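Local coordinates for chitin oligosaccharide binding protein NagB2 (Paenibacillus sp. FPU-7, PDB 7EHU), which binds N,N'-diacetylchitobiose and N,N',N''-triacetylchitotriose as an extracellular solute-binding protein, probably handing them to a membrane transporter, at residues S280-K285 against A368-A373; P62-K67 against K329-A334; G219-T224 against L391-V396; N201-S206 against K237-L242. All coordinates share one frame; numbering follows the deposited sequence.

Contact 1 of 4, residues S280-K285 against A368-A373; sequences SAILDK and APLTKA
One methyl group of Leu-370 serves two partners at once, Leu-283 and Ile-282. Its CD2 lies 3.8 Å from CD2 of Leu-283 and 3.9 Å from CG2 of Ile-282, so the isoleucine meets it through its short branch and the leucine through a branch end. Ile-282 runs across Leu-370 at about a right angle, whereas Leu-283 comes at a slant. The CG of Leu-370 stands anti to its backbone N (chi1 -180°), which directs CD2 toward helix 279-283. The other methyl of Leu-283, CD1, approaches CB of Ala-368 at 4.3 Å, a looser touch at the N-cap position of helix 369-379. No hydrogen bond joins the two segments; the contact is purely apolar.

Around this first shell, Tyr-152 of strand 138-154 and Val-294 of strand 294-297 each touch both Ile-282 and Leu-370. Asn-353 is touched by Leu-283 and Ala-368, and its OD1 is hydrogen-bonded to OG1 of Thr-371. On helix 279-283 itself, Ser-280 and Ala-281 touch a bound N-acetylglucosamine, so the packing of this helix against the start of helix 369-379 lies beside the glycan pocket of a periplasmic-binding-protein fold.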
loop_
_atom_site.group_PDB
_atom_site.type_symbol
_atom_site.label_atom_id
_atom_site.label_comp_id
_atom_site.label_asym_id
_atom_site.label_seq_id
_atom_site.Cartn_x
_atom_site.Cartn_y
_atom_site.Cartn_z
ATOM N N SER A 280 -2.369 -4.838 12.241
ATOM C CA SER A 280 -3.434 -4.950 13.233
ATOM C C SER A 280 -4.232 -6.238 13.042
ATOM O O SER A 280 -4.664 -6.857 14.018
ATOM C CB SER A 280 -4.389 -3.757 13.178
ATOM O OG SER A 280 -4.947 -3.625 11.883
ATOM N N ALA A 281 -4.469 -6.649 11.789
ATOM C CA ALA A 281 -5.223 -7.875 11.563
ATOM C C ALA A 281 -4.438 -9.086 12.032
ATOM O O ALA A 281 -5.018 -10.054 12.529
ATOM C CB ALA A 281 -5.580 -8.003 10.086
ATOM N N ILE A 282 -3.110 -9.043 11.877
ATOM C CA ILE A 282 -2.225 -10.142 12.259
ATOM C C ILE A 282 -2.040 -10.227 13.765
ATOM O O ILE A 282 -1.720 -11.304 14.278
ATOM C CB ILE A 282 -0.927 -9.997 11.444
ATOM C CG1 ILE A 282 -1.250 -10.282 9.970
ATOM C CG2 ILE A 282 0.156 -10.909 11.950
ATOM C CD1 ILE A 282 -0.229 -9.817 9.001
ATOM N N LEU A 283 -2.276 -9.137 14.486
ATOM C CA LEU A 283 -2.166 -9.136 15.942
ATOM C C LEU A 283 -3.512 -9.230 16.643
ATOM O O LEU A 283 -3.540 -9.305 17.866
ATOM C CB LEU A 283 -1.400 -7.890 16.400
ATOM C CG LEU A 283 0.045 -7.801 15.911
ATOM C CD1 LEU A 283 0.699 -6.565 16.479
ATOM C CD2 LEU A 283 0.852 -9.042 16.268
ATOM N N ASP A 284 -4.613 -9.242 15.904
ATOM C CA ASP A 284 -5.937 -9.167 16.501
ATOM C C ASP A 284 -6.168 -10.322 17.465
ATOM O O ASP A 284 -6.161 -11.485 17.062
ATOM C CB ASP A 284 -6.955 -9.252 15.367
ATOM C CG ASP A 284 -8.367 -9.033 15.836
ATOM O OD1 ASP A 284 -8.805 -7.862 15.788
ATOM O OD2 ASP A 284 -9.026 -10.002 16.283
ATOM N N LYS A 285 -6.462 -10.003 18.722
ATOM C CA LYS A 285 -6.595 -11.074 19.715
ATOM C C LYS A 285 -7.804 -11.962 19.458
ATOM O O LYS A 285 -7.757 -13.150 19.786
ATOM C CB LYS A 285 -6.598 -10.485 21.120
ATOM C CG LYS A 285 -5.239 -9.808 21.442
ATOM C CD LYS A 285 -4.860 -9.743 22.938
ATOM C CE LYS A 285 -3.384 -9.447 23.185
ATOM N NZ LYS A 285 -2.511 -10.427 22.536
ATOM N N ALA A 368 5.023 -3.039 20.232
ATOM C CA ALA A 368 4.658 -4.387 19.837
ATOM C C ALA A 368 5.846 -5.093 19.161
ATOM O O ALA A 368 6.514 -4.498 18.297
ATOM C CB ALA A 368 3.433 -4.273 18.930
ATOM N N PRO A 369 6.172 -6.332 19.566
ATOM C CA PRO A 369 7.297 -7.044 18.944
ATOM C C PRO A 369 7.268 -7.109 17.423
ATOM O O PRO A 369 8.315 -7.016 16.764
ATOM C CB PRO A 369 7.183 -8.456 19.542
ATOM C CG PRO A 369 6.481 -8.302 20.819
ATOM C CD PRO A 369 5.648 -7.049 20.747
ATOM N N LEU A 370 6.099 -7.312 16.833
ATOM C CA LEU A 370 6.053 -7.448 15.379
ATOM C C LEU A 370 6.398 -6.118 14.712
ATOM O O LEU A 370 7.116 -6.082 13.705
ATOM C CB LEU A 370 4.675 -7.947 14.951
ATOM C CG LEU A 370 4.458 -8.150 13.454
ATOM C CD1 LEU A 370 5.517 -9.050 12.847
ATOM C CD2 LEU A 370 3.054 -8.709 13.213
ATOM N N THR A 371 5.929 -5.008 15.276
ATOM C CA THR A 371 6.293 -3.707 14.722
ATOM C C THR A 371 7.791 -3.450 14.896
ATOM O O THR A 371 8.422 -2.857 14.013
ATOM C CB THR A 371 5.399 -2.641 15.359
ATOM O OG1 THR A 371 4.059 -2.868 14.882
ATOM C CG2 THR A 371 5.826 -1.219 14.984
ATOM N N LYS A 372 8.385 -3.917 16.003
ATOM C CA LYS A 372 9.831 -3.802 16.172
ATOM C C LYS A 372 10.551 -4.561 15.059
ATOM O O LYS A 372 11.530 -4.065 14.492
ATOM C CB LYS A 372 10.244 -4.321 17.556
ATOM C CG LYS A 372 11.770 -4.292 17.817
ATOM C CD LYS A 372 12.149 -4.938 19.154
ATOM C CE LYS A 372 13.619 -4.716 19.526
ATOM N NZ LYS A 372 14.094 -5.604 20.635
ATOM N N ALA A 373 10.068 -5.764 14.727
ATOM C CA ALA A 373 10.691 -6.549 13.665
ATOM C C ALA A 373 10.552 -5.872 12.302
ATOM O O ALA A 373 11.487 -5.897 11.494
ATOM C CB ALA A 373 10.080 -7.948 13.630
#

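Contact 2 of 4, residues P62-K67 against K329-A334; sequences PGATFK and KKAVKA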
loop_
_atom_site.group_PDB
_atom_site.type_symbol
_atom_site.label_atom_id
_atom_site.label_comp_id
_atom_site.label_asym_id
_atom_site.label_seq_id
_atom_site.Cartn_x
_atom_site.Cartn_y
_atom_site.Cartn_z
ATOM N N PRO A 62 -19.187 25.476 13.509
ATOM C CA PRO A 62 -20.646 25.436 13.434
ATOM C C PRO A 62 -21.087 25.666 11.998
ATOM O O PRO A 62 -20.505 26.473 11.266
ATOM C CB PRO A 62 -21.091 26.577 14.352
ATOM C CG PRO A 62 -19.930 26.913 15.201
ATOM C CD PRO A 62 -18.689 26.328 14.601
ATOM N N GLY A 63 -22.099 24.928 11.594
ATOM C CA GLY A 63 -22.601 24.988 10.251
ATOM C C GLY A 63 -22.073 23.898 9.342
ATOM O O GLY A 63 -22.707 23.605 8.325
ATOM N N ALA A 64 -20.951 23.272 9.689
ATOM C CA ALA A 64 -20.311 22.298 8.820
ATOM C C ALA A 64 -20.730 20.882 9.199
ATOM O O ALA A 64 -20.643 20.490 10.368
ATOM C CB ALA A 64 -18.792 22.438 8.932
ATOM N N THR A 65 -21.193 20.123 8.203
ATOM C CA THR A 65 -21.567 18.720 8.356
ATOM C C THR A 65 -20.749 17.910 7.362
ATOM O O THR A 65 -20.679 18.266 6.181
ATOM C CB THR A 65 -23.062 18.527 8.064
ATOM O OG1 THR A 65 -23.829 19.138 9.106
ATOM C CG2 THR A 65 -23.444 17.043 7.994
ATOM N N PHE A 66 -20.112 16.850 7.841
ATOM C CA PHE A 66 -19.347 15.955 6.988
ATOM C C PHE A 66 -20.185 14.713 6.709
ATOM O O PHE A 66 -20.751 14.111 7.633
ATOM C CB PHE A 66 -18.018 15.556 7.635
ATOM C CG PHE A 66 -17.048 16.705 7.804
ATOM C CD1 PHE A 66 -17.168 17.563 8.873
ATOM C CD2 PHE A 66 -16.036 16.942 6.891
ATOM C CE1 PHE A 66 -16.297 18.628 9.045
ATOM C CE2 PHE A 66 -15.151 18.007 7.055
ATOM C CZ PHE A 66 -15.292 18.858 8.135
ATOM N N LYS A 67 -20.294 14.352 5.444
ATOM C CA LYS A 67 -21.005 13.150 5.046
ATOM C C LYS A 67 -19.913 12.103 4.665
ATOM O O LYS A 67 -19.224 12.235 3.659
ATOM C CB LYS A 67 -22.222 13.385 4.149
ATOM C CG LYS A 67 -22.825 11.999 4.067
ATOM C CD LYS A 67 -22.181 11.323 2.911
ATOM C CE LYS A 67 -22.720 9.995 2.568
ATOM N NZ LYS A 67 -22.227 9.127 1.496
ATOM N N LYS A 329 -13.719 25.678 2.545
ATOM C CA LYS A 329 -12.282 25.680 2.812
ATOM C C LYS A 329 -11.996 25.854 4.295
ATOM O O LYS A 329 -11.073 25.224 4.816
ATOM C CB LYS A 329 -11.572 26.723 1.941
ATOM C CG LYS A 329 -9.911 26.878 1.892
ATOM C CD LYS A 329 -9.994 28.048 0.907
ATOM C CE LYS A 329 -10.461 27.376 -0.371
ATOM N NZ LYS A 329 -10.455 28.128 -1.634
ATOM N N LYS A 330 -12.806 26.639 5.014
ATOM C CA LYS A 330 -12.648 26.727 6.463
ATOM C C LYS A 330 -12.850 25.372 7.133
ATOM O O LYS A 330 -12.109 25.011 8.054
ATOM C CB LYS A 330 -13.639 27.737 7.023
ATOM C CG LYS A 330 -13.492 28.042 8.505
ATOM C CD LYS A 330 -14.409 29.192 8.941
ATOM C CE LYS A 330 -14.531 30.257 7.840
ATOM N NZ LYS A 330 -13.370 31.167 7.585
ATOM N N ALA A 331 -13.877 24.634 6.712
ATOM C CA ALA A 331 -14.120 23.306 7.257
ATOM C C ALA A 331 -12.982 22.355 6.924
ATOM O O ALA A 331 -12.570 21.557 7.774
ATOM C CB ALA A 331 -15.449 22.780 6.724
ATOM N N VAL A 332 -12.465 22.428 5.695
ATOM C CA VAL A 332 -11.371 21.559 5.289
ATOM C C VAL A 332 -10.124 21.864 6.103
ATOM O O VAL A 332 -9.425 20.949 6.547
ATOM C CB VAL A 332 -11.121 21.694 3.771
ATOM C CG1 VAL A 332 -9.730 21.188 3.399
ATOM C CG2 VAL A 332 -12.181 20.966 2.971
ATOM N N LYS A 333 -9.821 23.145 6.299
ATOM C CA LYS A 333 -8.646 23.493 7.087
ATOM C C LYS A 333 -8.775 22.966 8.510
ATOM O O LYS A 333 -7.799 22.485 9.090
ATOM C CB LYS A 333 -8.456 25.007 7.105
ATOM C CG LYS A 333 -7.989 25.599 5.787
ATOM C CD LYS A 333 -7.391 27.001 5.975
ATOM C CE LYS A 333 -7.895 28.015 4.962
ATOM N NZ LYS A 333 -7.614 29.406 5.428
ATOM N N ALA A 334 -9.969 23.063 9.093
ATOM C CA ALA A 334 -10.186 22.551 10.444
ATOM C C ALA A 334 -10.010 21.039 10.495
ATOM O O ALA A 334 -9.451 20.504 11.461
ATOM C CB ALA A 334 -11.568 22.966 10.962
#
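Ala-64 and Phe-66 lie on the second strand of a beta-alpha-beta unit, strand 30-36, helix 44-60 and strand 64-70, and both meet Ala-331 of helix 326-339. Backbones come close here, with the CA atoms of Ala-64 and Ala-331 only 6.5 Å apart, because two methyl groups are all that stands between them: CB of Ala-64 is 4.0 Å from CB of Ala-331. Phe-66, two residues further along the strand, adds the end of its ring. Its CG is anti to the carbonyl carbon (chi1 -66°), and from a CA-CB bond that does not itself aim at the helix the ring still extends far enough for CZ to arrive 4.2 Å from CB of Ala-331. That same CZ is 3.9 Å from the backbone O of Ala-331, which lies at the ring edge in the plane of the ring, so the helix meets Phe-66 at its rim rather than over a face.

Side chains alternate along the strand, Ala-64 and Phe-66 sharing one side of the sheet while the exposed Thr-65 and Lys-67 occupy the other. Backbone hydrogen bonds of Thr-65 with Val-30 and Leu-32 tie this strand to strand 30-36, whose Leu-32 also touches Phe-66 and Ala-331. Helix 44-60 covers the same side, with Val-54 and Thr-57 against Phe-66 and with Thr-57 and Glu-60 against Ala-334. A carboxylate oxygen of that helix, OE2 of Glu-58, accepts a hydrogen bond from the backbone N of Phe-66.

Contact 3 of 4, residues G219-T224 against L391-V396; sequences GFAKGT and LVQPKV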
loop_
_atom_site.group_PDB
_atom_site.type_symbol
_atom_site.label_atom_id
_atom_site.label_comp_id
_atom_site.label_asym_id
_atom_site.label_seq_id
_atom_site.Cartn_x
_atom_site.Cartn_y
_atom_site.Cartn_z
ATOM N N GLY A 219 11.998 3.790 -15.011
ATOM C CA GLY A 219 12.169 4.063 -16.420
ATOM C C GLY A 219 10.985 3.722 -17.304
ATOM O O GLY A 219 10.931 4.214 -18.434
ATOM N N PHE A 220 10.040 2.893 -16.832
ATOM C CA PHE A 220 8.966 2.444 -17.715
ATOM C C PHE A 220 8.220 3.628 -18.328
ATOM O O PHE A 220 8.014 3.689 -19.546
ATOM C CB PHE A 220 7.971 1.536 -16.991
ATOM C CG PHE A 220 8.534 0.234 -16.482
ATOM C CD1 PHE A 220 9.542 -0.458 -17.139
ATOM C CD2 PHE A 220 8.004 -0.321 -15.328
ATOM C CE1 PHE A 220 10.021 -1.668 -16.637
ATOM C CE2 PHE A 220 8.470 -1.525 -14.837
ATOM C CZ PHE A 220 9.479 -2.196 -15.497
ATOM N N ALA A 221 7.795 4.580 -17.492
ATOM C CA ALA A 221 7.021 5.717 -17.986
ATOM C C ALA A 221 7.881 6.766 -18.683
ATOM O O ALA A 221 7.335 7.651 -19.351
ATOM C CB ALA A 221 6.223 6.367 -16.854
ATOM N N LYS A 222 9.200 6.695 -18.541
ATOM C CA LYS A 222 10.110 7.635 -19.177
ATOM C C LYS A 222 10.692 7.058 -20.455
ATOM O O LYS A 222 11.429 7.757 -21.162
ATOM C CB LYS A 222 11.204 8.032 -18.180
ATOM C CG LYS A 222 10.617 8.482 -16.828
ATOM C CD LYS A 222 11.572 9.286 -15.964
ATOM C CE LYS A 222 10.856 9.851 -14.743
ATOM N NZ LYS A 222 11.631 9.618 -13.488
ATOM N N GLY A 223 10.346 5.812 -20.783
ATOM C CA GLY A 223 10.815 5.163 -21.992
ATOM C C GLY A 223 12.259 4.737 -21.965
ATOM O O GLY A 223 12.792 4.349 -23.008
ATOM N N THR A 224 12.918 4.818 -20.813
ATOM C CA THR A 224 14.332 4.478 -20.714
ATOM C C THR A 224 14.570 3.014 -20.363
ATOM O O THR A 224 15.691 2.518 -20.541
ATOM C CB THR A 224 14.988 5.360 -19.651
ATOM O OG1 THR A 224 14.359 5.106 -18.388
ATOM C CG2 THR A 224 14.843 6.828 -20.001
ATOM N N LEU A 391 4.498 5.220 -10.053
ATOM C CA LEU A 391 5.401 5.565 -11.147
ATOM C C LEU A 391 4.834 5.313 -12.534
ATOM O O LEU A 391 5.471 5.720 -13.518
ATOM C CB LEU A 391 6.686 4.728 -11.030
ATOM C CG LEU A 391 7.417 4.772 -9.692
ATOM C CD1 LEU A 391 8.637 3.871 -9.696
ATOM C CD2 LEU A 391 7.808 6.204 -9.358
ATOM N N VAL A 392 3.727 4.583 -12.653
ATOM C CA VAL A 392 3.154 4.256 -13.947
ATOM C C VAL A 392 1.716 4.750 -13.990
ATOM O O VAL A 392 1.062 4.954 -12.967
ATOM C CB VAL A 392 3.237 2.759 -14.325
ATOM C CG1 VAL A 392 4.664 2.256 -14.258
ATOM C CG2 VAL A 392 2.321 1.930 -13.444
ATOM N N GLN A 393 1.231 4.919 -15.203
ATOM C CA GLN A 393 -0.100 5.438 -15.412
ATOM C C GLN A 393 -1.143 4.429 -14.926
ATOM O O GLN A 393 -0.906 3.217 -14.974
ATOM C CB GLN A 393 -0.299 5.697 -16.901
ATOM C CG GLN A 393 0.643 6.746 -17.518
ATOM C CD GLN A 393 2.005 6.185 -18.082
ATOM O OE1 GLN A 393 2.573 5.174 -17.599
ATOM N NE2 GLN A 393 2.522 6.863 -19.117
ATOM N N PRO A 394 -2.315 4.912 -14.458
ATOM C CA PRO A 394 -3.371 3.995 -13.994
ATOM C C PRO A 394 -3.701 2.875 -14.965
ATOM O O PRO A 394 -3.886 1.722 -14.551
ATOM C CB PRO A 394 -4.553 4.950 -13.763
ATOM C CG PRO A 394 -3.898 6.205 -13.307
ATOM C CD PRO A 394 -2.658 6.317 -14.172
ATOM N N LYS A 395 -3.759 3.174 -16.255
ATOM C CA LYS A 395 -4.046 2.132 -17.230
ATOM C C LYS A 395 -2.997 1.024 -17.218
ATOM O O LYS A 395 -3.326 -0.160 -17.410
ATOM C CB LYS A 395 -4.117 2.744 -18.625
ATOM C CG LYS A 395 -4.425 1.689 -19.612
ATOM C CD LYS A 395 -5.769 1.061 -19.553
ATOM C CE LYS A 395 -5.786 0.034 -20.691
ATOM N NZ LYS A 395 -5.612 0.524 -22.040
ATOM N N VAL A 396 -1.728 1.391 -17.044
ATOM C CA VAL A 396 -0.656 0.402 -16.974
ATOM C C VAL A 396 -0.830 -0.468 -15.733
ATOM O O VAL A 396 -0.719 -1.699 -15.791
ATOM C CB VAL A 396 0.718 1.117 -17.001
ATOM C CG1 VAL A 396 1.870 0.131 -16.791
ATOM C CG2 VAL A 396 0.909 1.902 -18.302
HETATM O O HOH W 1 7.828 4.531 -14.686
#
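A bend in Gln-393 brings its amide to Ala-221: CG is anti to the carbonyl carbon (chi1 -62°), and a chi2 of 89° then turns the chain so that OE1 ends 3.9 Å from CB of Ala-221. The same methyl lies 3.5 Å from the backbone O of Leu-391, so Ala-221 rests against two oxygens with no hydrogen bond between the segments. What links them instead is a water molecule, 2.8 Å from N of Ala-221, whose hydrogen bond it accepts, and 2.9 Å from O of Leu-391. One residue earlier, CB of Phe-220 makes a looser apolar contact with CG1 of Val-392 at 4.4 Å, and that methyl sits at the edge of the phenyl ring, near its plane.

Two helix ends meet here. Residues 219-224 close a helix with a Schellman motif, in which N of Thr-224 bonds to O of Gly-219 at 3.2 Å, and Gly-223, with its positive phi, is the C-prime residue. Gln-393 holds the N-cap position of helix 394-408. Its amide is fixed from both ends by helix 414-430: OE1 takes a hydrogen bond from NE2 of Gln-425, and NE2 bonds to OD1 of Asn-429. Asn-429 also reaches across to the other segment, its ND2 bonding to O of Phe-220, whose ring stacks with Trp-227. Helix 414-430 thus backs both segments, Leu-391 leans on Gln-217 and Glu-218 of helix 214-219, and Pro-394 touches Asp-101 and Asn-104 of helix 100-107.

Contact 4 of 4, residues N201-S206 against K237-L242; sequences NMLANS and KRLKDL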
loop_
_atom_site.group_PDB
_atom_site.type_symbol
_atom_site.label_atom_id
_atom_site.label_comp_id
_atom_site.label_asym_id
_atom_site.label_seq_id
_atom_site.Cartn_x
_atom_site.Cartn_y
_atom_site.Cartn_z
ATOM N N ASN A 201 0.370 -8.057 -7.247
ATOM C CA ASN A 201 1.381 -7.096 -7.657
ATOM C C ASN A 201 2.287 -6.646 -6.524
ATOM O O ASN A 201 3.397 -6.182 -6.797
ATOM C CB ASN A 201 0.757 -5.894 -8.363
ATOM C CG ASN A 201 0.351 -6.210 -9.800
ATOM O OD1 ASN A 201 0.844 -7.156 -10.411
ATOM N ND2 ASN A 201 -0.534 -5.392 -10.346
ATOM N N MET A 202 1.866 -6.763 -5.266
ATOM C CA MET A 202 2.808 -6.467 -4.181
ATOM C C MET A 202 4.018 -7.374 -4.297
ATOM O O MET A 202 5.171 -6.930 -4.274
ATOM C CB MET A 202 2.128 -6.697 -2.828
ATOM C CG MET A 202 1.106 -5.630 -2.459
ATOM S SD MET A 202 0.681 -5.661 -0.687
ATOM C CE MET A 202 -0.482 -7.038 -0.696
ATOM N N LEU A 203 3.760 -8.666 -4.440
ATOM C CA LEU A 203 4.829 -9.639 -4.563
ATOM C C LEU A 203 5.565 -9.485 -5.878
ATOM O O LEU A 203 6.798 -9.535 -5.914
ATOM C CB LEU A 203 4.237 -11.037 -4.420
ATOM C CG LEU A 203 5.233 -12.192 -4.454
ATOM C CD1 LEU A 203 6.315 -12.043 -3.387
ATOM C CD2 LEU A 203 4.502 -13.522 -4.289
ATOM N N ALA A 204 4.822 -9.292 -6.967
ATOM C CA ALA A 204 5.453 -9.123 -8.269
ATOM C C ALA A 204 6.394 -7.931 -8.270
ATOM O O ALA A 204 7.491 -8.003 -8.835
ATOM C CB ALA A 204 4.387 -8.958 -9.350
ATOM N N ASN A 205 5.975 -6.822 -7.653
ATOM C CA ASN A 205 6.783 -5.605 -7.658
ATOM C C ASN A 205 8.085 -5.797 -6.905
ATOM O O ASN A 205 9.155 -5.454 -7.427
ATOM C CB ASN A 205 5.840 -4.398 -7.459
ATOM C CG ASN A 205 6.481 -3.016 -7.310
ATOM O OD1 ASN A 205 5.988 -2.155 -6.573
ATOM N ND2 ASN A 205 7.701 -2.871 -7.823
ATOM N N SER A 206 8.048 -6.447 -5.745
ATOM C CA SER A 206 9.309 -6.718 -5.064
ATOM C C SER A 206 10.170 -7.717 -5.824
ATOM O O SER A 206 11.397 -7.610 -5.781
ATOM C CB SER A 206 9.095 -7.107 -3.604
ATOM O OG SER A 206 8.830 -5.959 -2.817
ATOM N N LYS A 237 9.098 -14.520 -14.391
ATOM C CA LYS A 237 9.400 -15.947 -14.416
ATOM C C LYS A 237 9.436 -16.530 -13.010
ATOM O O LYS A 237 8.910 -17.621 -12.773
ATOM C CB LYS A 237 10.706 -16.226 -15.166
ATOM C CG LYS A 237 10.565 -15.979 -16.671
ATOM C CD LYS A 237 11.781 -16.365 -17.503
ATOM C CE LYS A 237 12.281 -17.712 -17.026
ATOM N NZ LYS A 237 13.360 -18.416 -17.719
ATOM N N ARG A 238 10.062 -15.837 -12.070
ATOM C CA ARG A 238 10.091 -16.334 -10.700
ATOM C C ARG A 238 8.697 -16.341 -10.067
ATOM O O ARG A 238 8.362 -17.265 -9.318
ATOM C CB ARG A 238 11.080 -15.517 -9.871
ATOM C CG ARG A 238 12.551 -15.742 -10.240
ATOM C CD ARG A 238 13.435 -14.692 -9.616
ATOM N NE ARG A 238 14.774 -14.650 -10.196
ATOM C CZ ARG A 238 15.872 -15.156 -9.667
ATOM N NH1 ARG A 238 15.861 -15.751 -8.482
ATOM N NH2 ARG A 238 17.008 -15.000 -10.320
ATOM N N LEU A 239 7.892 -15.303 -10.317
ATOM C CA LEU A 239 6.530 -15.284 -9.789
ATOM C C LEU A 239 5.760 -16.501 -10.276
ATOM O O LEU A 239 5.102 -17.195 -9.496
ATOM C CB LEU A 239 5.812 -14.014 -10.240
ATOM C CG LEU A 239 4.370 -13.818 -9.767
ATOM C CD1 LEU A 239 4.254 -13.699 -8.252
ATOM C CD2 LEU A 239 3.778 -12.597 -10.442
ATOM N N LYS A 240 5.835 -16.769 -11.580
ATOM C CA LYS A 240 5.184 -17.945 -12.138
ATOM C C LYS A 240 5.721 -19.225 -11.508
ATOM O O LYS A 240 4.943 -20.125 -11.173
ATOM C CB LYS A 240 5.373 -17.930 -13.658
ATOM C CG LYS A 240 4.714 -19.058 -14.426
ATOM C CD LYS A 240 3.230 -19.175 -14.135
ATOM C CE LYS A 240 2.580 -20.270 -14.970
ATOM N NZ LYS A 240 1.131 -20.366 -14.670
ATOM N N ASP A 241 7.038 -19.308 -11.286
ATOM C CA ASP A 241 7.600 -20.523 -10.701
ATOM C C ASP A 241 7.095 -20.745 -9.277
ATOM O O ASP A 241 6.870 -21.889 -8.874
ATOM C CB ASP A 241 9.136 -20.503 -10.744
ATOM C CG ASP A 241 9.743 -21.897 -10.555
ATOM O OD1 ASP A 241 9.500 -22.780 -11.420
ATOM O OD2 ASP A 241 10.454 -22.119 -9.548
ATOM N N LEU A 242 6.869 -19.677 -8.513
ATOM C CA LEU A 242 6.325 -19.848 -7.171
ATOM C C LEU A 242 4.944 -20.491 -7.216
ATOM O O LEU A 242 4.587 -21.277 -6.332
ATOM C CB LEU A 242 6.208 -18.492 -6.483
ATOM C CG LEU A 242 7.497 -17.775 -6.090
ATOM C CD1 LEU A 242 7.169 -16.400 -5.549
ATOM C CD2 LEU A 242 8.297 -18.570 -5.070
#
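Residues 201-206 and 237-242 are helical throughout, their axes approaching to 10.0 Å at 132° between N-to-C directions, and the CA atoms of Ala-204 and Leu-239 are the closest pair. Leu-239 spreads its two methyls over neighbouring residues of the other helix. Its CD2 lies 3.8 Å from CB of Ala-204, where the small side chain allows a close approach, while its CD1 comes to 4.0 Å from CD2 of Leu-203. With CG anti to the backbone N (chi1 -179°), Leu-239 sends both of these methyls across to helix 197-212, and its side chain passes that of Leu-203 at a slant. A turn further along, Leu-242 has its CG anti to the carbonyl carbon instead and meets Leu-203 tip to tip, CD1 to CD2 at 4.1 Å. One methyl of Leu-203 therefore touches both leucines of the partner helix, in a buried contact made of apolar groups alone.

Other elements close round the pair. Phe-273 of strand 271-275 touches Leu-203, and Ile-248 lies against Leu-242. Helix 394-408 touches both helices, through Leu-407 against Leu-239 of helix 230-244 and through Leu-400 against Asn-201 of helix 197-212.

Overall arrangement
Contact 2 stands apart: its centre is 35 Å from contact 1, 37 Å from contact 3 and 44 Å from contact 4, and it lies across the chain's centre from contact 4. Contacts 3 and 4 are the nearest pair, 19 Å between centres; their segments alternate along the chain, and helix 394-408, on which 391-396 lies, also touches contact 4. Contact 4 closes before contact 1 opens, and contact 1 falls within the span that contact 3 joins. Contact 2 bridges residues 62-67 and 329-334, returning the late chain to its first strands. This fits a two-lobed solute-binding protein whose chain passes between lobes, with contact 1 bordering the bound glycan.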